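Local coordinates for siderophore periplasmic binding protein (Thermobifida fusca, PDB 5DH0) that probably captures iron-loaded siderophore, most likely fuscachelin, outside the cell membrane and hands it to an uptake transporter, at residues R44-E53 with P62-Y73. Sequence-based numbering, arbitrary orientation.
Sequences RIVALEFGTE and PVGVIEPVATLY
With CG set beside its backbone N (chi1 -51°), Tyr73 swings its ring back across Thr52 and Glu53, while Glu53 bends at chi2 (71°) to bring its carboxylate to the phenol. Tyr73 OH lies 3.2 Å from Thr52 CB and 3.1 Å from Glu53 OE2. The carboxylate and ring planes are 35° apart. A water bridges Glu53 OE2 to Leu72 O, and Arg290 makes a salt bridge to Glu53 OE2 as well. Replacing Tyr73 by an alanine would remove the ring and hydroxyl, and would probably open a gap against Thr52 and beside the Glu53 carboxylate. Further back, Ile66 reaches along Glu49, its CD1 4.0 Å from Glu49 CB, and its CG2 lies against Thr52 OG1. The backbones run parallel: Ala47 N donates to Gly64 O (2.9 Å), and Ala47 O accepts from Ile66 N (3.1 Å). Before them, Val63 N bonds to Ile45 O at 2.8 Å, and Val63 CG1 sits over one face of the Arg44 guanidinium, whose NH1 is hydrogen-bonded to Gln103 O. This is the first beta-alpha-beta unit of a parallel five-stranded sheet: helix 52-57 links strands 45-47 and 64-66, which lie between strands 106-112 and 86-88, while helix 75-81 packs Leu81 against Thr52 and Tyr73.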
loop_
_atom_site.group_PDB
_atom_site.type_symbol
_atom_site.label_atom_id
_atom_site.label_comp_id
_atom_site.label_asym_id
_atom_site.label_seq_id
_atom_site.Cartn_x
_atom_site.Cartn_y
_atom_site.Cartn_z
ATOM N N ARG A 44 -5.985 18.697 -46.867
ATOM C CA ARG A 44 -5.732 17.298 -47.146
ATOM C C ARG A 44 -4.684 16.753 -46.200
ATOM O O ARG A 44 -3.483 16.827 -46.490
ATOM C CB ARG A 44 -5.277 17.107 -48.593
ATOM C CG ARG A 44 -6.187 17.722 -49.623
ATOM C CD ARG A 44 -5.912 17.120 -50.976
ATOM N NE ARG A 44 -7.062 16.323 -51.357
ATOM C CZ ARG A 44 -7.011 15.060 -51.737
ATOM N NH1 ARG A 44 -5.858 14.420 -51.811
ATOM N NH2 ARG A 44 -8.127 14.445 -52.036
ATOM N N ILE A 45 -5.130 16.197 -45.079
ATOM C CA ILE A 45 -4.210 15.790 -44.024
ATOM C C ILE A 45 -3.976 14.277 -44.030
ATOM O O ILE A 45 -4.937 13.496 -44.063
ATOM C CB ILE A 45 -4.750 16.252 -42.651
ATOM C CG1 ILE A 45 -4.798 17.779 -42.627
ATOM C CG2 ILE A 45 -3.893 15.725 -41.497
ATOM C CD1 ILE A 45 -5.719 18.360 -41.598
ATOM N N VAL A 46 -2.709 13.863 -44.035
ATOM C CA VAL A 46 -2.376 12.464 -43.737
ATOM C C VAL A 46 -2.035 12.337 -42.256
ATOM O O VAL A 46 -1.080 12.945 -41.772
ATOM C CB VAL A 46 -1.208 11.931 -44.580
ATOM C CG1 VAL A 46 -0.650 10.644 -43.970
ATOM C CG2 VAL A 46 -1.669 11.664 -45.997
ATOM N N ALA A 47 -2.841 11.562 -41.540
ATOM C CA ALA A 47 -2.622 11.314 -40.120
ATOM C C ALA A 47 -1.818 10.041 -39.910
ATOM O O ALA A 47 -2.335 8.938 -40.074
ATOM C CB ALA A 47 -3.958 11.220 -39.379
ATOM N N LEU A 48 -0.548 10.184 -39.561
ATOM C CA LEU A 48 0.210 9.030 -39.107
ATOM C C LEU A 48 -0.127 8.801 -37.632
ATOM O O LEU A 48 -1.128 9.346 -37.128
ATOM C CB LEU A 48 1.704 9.228 -39.331
ATOM C CG LEU A 48 2.010 9.514 -40.803
ATOM C CD1 LEU A 48 3.484 9.741 -41.037
ATOM C CD2 LEU A 48 1.486 8.405 -41.699
ATOM N N GLU A 49 0.686 7.999 -36.945
ATOM C CA GLU A 49 0.356 7.610 -35.575
ATOM C C GLU A 49 0.141 8.831 -34.670
ATOM O O GLU A 49 0.887 9.810 -34.750
ATOM C CB GLU A 49 1.436 6.700 -34.978
ATOM C CG GLU A 49 0.948 5.972 -33.730
ATOM C CD GLU A 49 2.048 5.249 -32.973
ATOM O OE1 GLU A 49 3.186 5.784 -32.925
ATOM O OE2 GLU A 49 1.759 4.158 -32.412
ATOM N N PHE A 50 -0.910 8.741 -33.848
ATOM C CA PHE A 50 -1.400 9.788 -32.940
ATOM C C PHE A 50 -2.056 10.948 -33.676
ATOM O O PHE A 50 -2.599 11.853 -33.038
ATOM C CB PHE A 50 -0.279 10.314 -32.021
ATOM C CG PHE A 50 0.362 9.235 -31.211
ATOM C CD1 PHE A 50 -0.361 8.574 -30.225
ATOM C CD2 PHE A 50 1.664 8.835 -31.469
ATOM C CE1 PHE A 50 0.208 7.537 -29.489
ATOM C CE2 PHE A 50 2.244 7.815 -30.737
ATOM C CZ PHE A 50 1.513 7.159 -29.746
ATOM N N GLY A 51 -2.027 10.917 -35.006
ATOM C CA GLY A 51 -2.702 11.934 -35.794
ATOM C C GLY A 51 -4.202 11.686 -35.918
ATOM O O GLY A 51 -4.977 12.629 -36.069
ATOM N N THR A 52 -4.616 10.422 -35.859
ATOM C CA THR A 52 -6.018 10.068 -36.060
ATOM C C THR A 52 -6.938 10.726 -35.032
ATOM O O THR A 52 -7.991 11.264 -35.386
ATOM C CB THR A 52 -6.239 8.546 -35.991
ATOM O OG1 THR A 52 -5.356 7.887 -36.906
ATOM C CG2 THR A 52 -7.678 8.219 -36.340
ATOM N N GLU A 53 -6.535 10.682 -33.764
ATOM C CA GLU A 53 -7.302 11.300 -32.673
ATOM C C GLU A 53 -7.440 12.804 -32.902
ATOM O O GLU A 53 -8.450 13.418 -32.542
ATOM C CB GLU A 53 -6.629 11.028 -31.320
ATOM C CG GLU A 53 -6.685 9.547 -30.874
ATOM C CD GLU A 53 -5.774 8.610 -31.699
ATOM O OE1 GLU A 53 -4.993 9.088 -32.564
ATOM O OE2 GLU A 53 -5.860 7.381 -31.489
ATOM N N PRO A 62 -9.380 12.915 -42.907
ATOM C CA PRO A 62 -7.998 12.808 -43.386
ATOM C C PRO A 62 -7.990 12.128 -44.731
ATOM O O PRO A 62 -8.918 11.362 -45.003
ATOM C CB PRO A 62 -7.314 11.956 -42.318
ATOM C CG PRO A 62 -8.423 11.108 -41.753
ATOM C CD PRO A 62 -9.706 11.902 -41.887
ATOM N N VAL A 63 -6.994 12.397 -45.567
ATOM C CA VAL A 63 -6.925 11.724 -46.864
ATOM C C VAL A 63 -6.107 10.418 -46.816
ATOM O O VAL A 63 -6.005 9.704 -47.823
ATOM C CB VAL A 63 -6.344 12.651 -47.942
ATOM C CG1 VAL A 63 -7.330 13.760 -48.247
ATOM C CG2 VAL A 63 -4.989 13.204 -47.502
ATOM N N GLY A 64 -5.555 10.109 -45.641
ATOM C CA GLY A 64 -4.806 8.884 -45.405
ATOM C C GLY A 64 -4.572 8.688 -43.918
ATOM O O GLY A 64 -4.320 9.650 -43.193
ATOM N N VAL A 65 -4.663 7.455 -43.441
ATOM C CA VAL A 65 -4.442 7.194 -42.018
ATOM C C VAL A 65 -3.549 6.008 -41.787
ATOM O O VAL A 65 -3.380 5.162 -42.664
ATOM C CB VAL A 65 -5.762 6.925 -41.240
ATOM C CG1 VAL A 65 -6.619 8.147 -41.215
ATOM C CG2 VAL A 65 -6.518 5.749 -41.846
ATOM N N ILE A 66 -2.980 5.951 -40.591
ATOM C CA ILE A 66 -2.373 4.728 -40.110
ATOM C C ILE A 66 -3.492 3.715 -39.924
ATOM O O ILE A 66 -4.610 4.083 -39.530
ATOM C CB ILE A 66 -1.603 4.932 -38.783
ATOM C CG1 ILE A 66 -1.069 3.587 -38.269
ATOM C CG2 ILE A 66 -2.500 5.567 -37.735
ATOM C CD1 ILE A 66 -0.186 3.685 -37.060
ATOM N N GLU A 67 -3.194 2.461 -40.260
ATOM C CA GLU A 67 -4.095 1.333 -40.050
ATOM C C GLU A 67 -4.890 1.519 -38.754
ATOM O O GLU A 67 -4.314 1.573 -37.666
ATOM C CB GLU A 67 -3.287 0.026 -40.022
ATOM C CG GLU A 67 -4.111 -1.224 -39.861
ATOM C CD GLU A 67 -4.677 -1.722 -41.186
ATOM O OE1 GLU A 67 -5.784 -1.275 -41.568
ATOM O OE2 GLU A 67 -4.005 -2.545 -41.851
ATOM N N PRO A 68 -6.210 1.701 -38.872
ATOM C CA PRO A 68 -6.977 1.972 -37.653
ATOM C C PRO A 68 -7.146 0.746 -36.763
ATOM O O PRO A 68 -7.257 -0.381 -37.229
ATOM C CB PRO A 68 -8.334 2.469 -38.179
ATOM C CG PRO A 68 -8.369 2.126 -39.617
ATOM C CD PRO A 68 -6.968 1.976 -40.100
ATOM N N VAL A 69 -7.144 1.004 -35.464
ATOM C CA VAL A 69 -7.249 -0.002 -34.436
ATOM C C VAL A 69 -8.584 0.200 -33.735
ATOM O O VAL A 69 -8.761 1.195 -33.038
ATOM C CB VAL A 69 -6.074 0.122 -33.441
ATOM C CG1 VAL A 69 -6.220 -0.847 -32.274
ATOM C CG2 VAL A 69 -4.741 -0.061 -34.170
ATOM N N ALA A 70 -9.521 -0.727 -33.917
ATOM C CA ALA A 70 -10.894 -0.571 -33.426
ATOM C C ALA A 70 -11.008 -0.218 -31.947
ATOM O O ALA A 70 -11.871 0.575 -31.555
ATOM C CB ALA A 70 -11.680 -1.822 -33.691
ATOM N N THR A 71 -10.143 -0.807 -31.131
ATOM C CA THR A 71 -10.183 -0.595 -29.687
ATOM C C THR A 71 -9.988 0.877 -29.266
ATOM O O THR A 71 -10.482 1.278 -28.222
ATOM C CB THR A 71 -9.136 -1.493 -28.982
ATOM O OG1 THR A 71 -7.876 -1.399 -29.663
ATOM C CG2 THR A 71 -9.585 -2.954 -28.999
ATOM N N LEU A 72 -9.325 1.690 -30.090
ATOM C CA LEU A 72 -9.112 3.115 -29.774
ATOM C C LEU A 72 -10.279 4.058 -30.126
ATOM O O LEU A 72 -10.217 5.268 -29.833
ATOM C CB LEU A 72 -7.862 3.637 -30.492
ATOM C CG LEU A 72 -6.499 3.012 -30.196
ATOM C CD1 LEU A 72 -5.458 3.505 -31.186
ATOM C CD2 LEU A 72 -6.079 3.338 -28.792
ATOM N N TYR A 73 -11.326 3.538 -30.765
ATOM C CA TYR A 73 -12.363 4.417 -31.319
ATOM C C TYR A 73 -13.766 3.918 -31.048
ATOM O O TYR A 73 -13.952 2.751 -30.706
ATOM C CB TYR A 73 -12.168 4.590 -32.831
ATOM C CG TYR A 73 -10.760 4.997 -33.179
ATOM C CD1 TYR A 73 -10.293 6.275 -32.877
ATOM C CD2 TYR A 73 -9.883 4.095 -33.781
ATOM C CE1 TYR A 73 -8.995 6.647 -33.172
ATOM C CE2 TYR A 73 -8.586 4.460 -34.086
ATOM C CZ TYR A 73 -8.148 5.737 -33.778
ATOM O OH TYR A 73 -6.857 6.095 -34.078
HETATM O O HOH W 1 -7.762 6.783 -29.108
#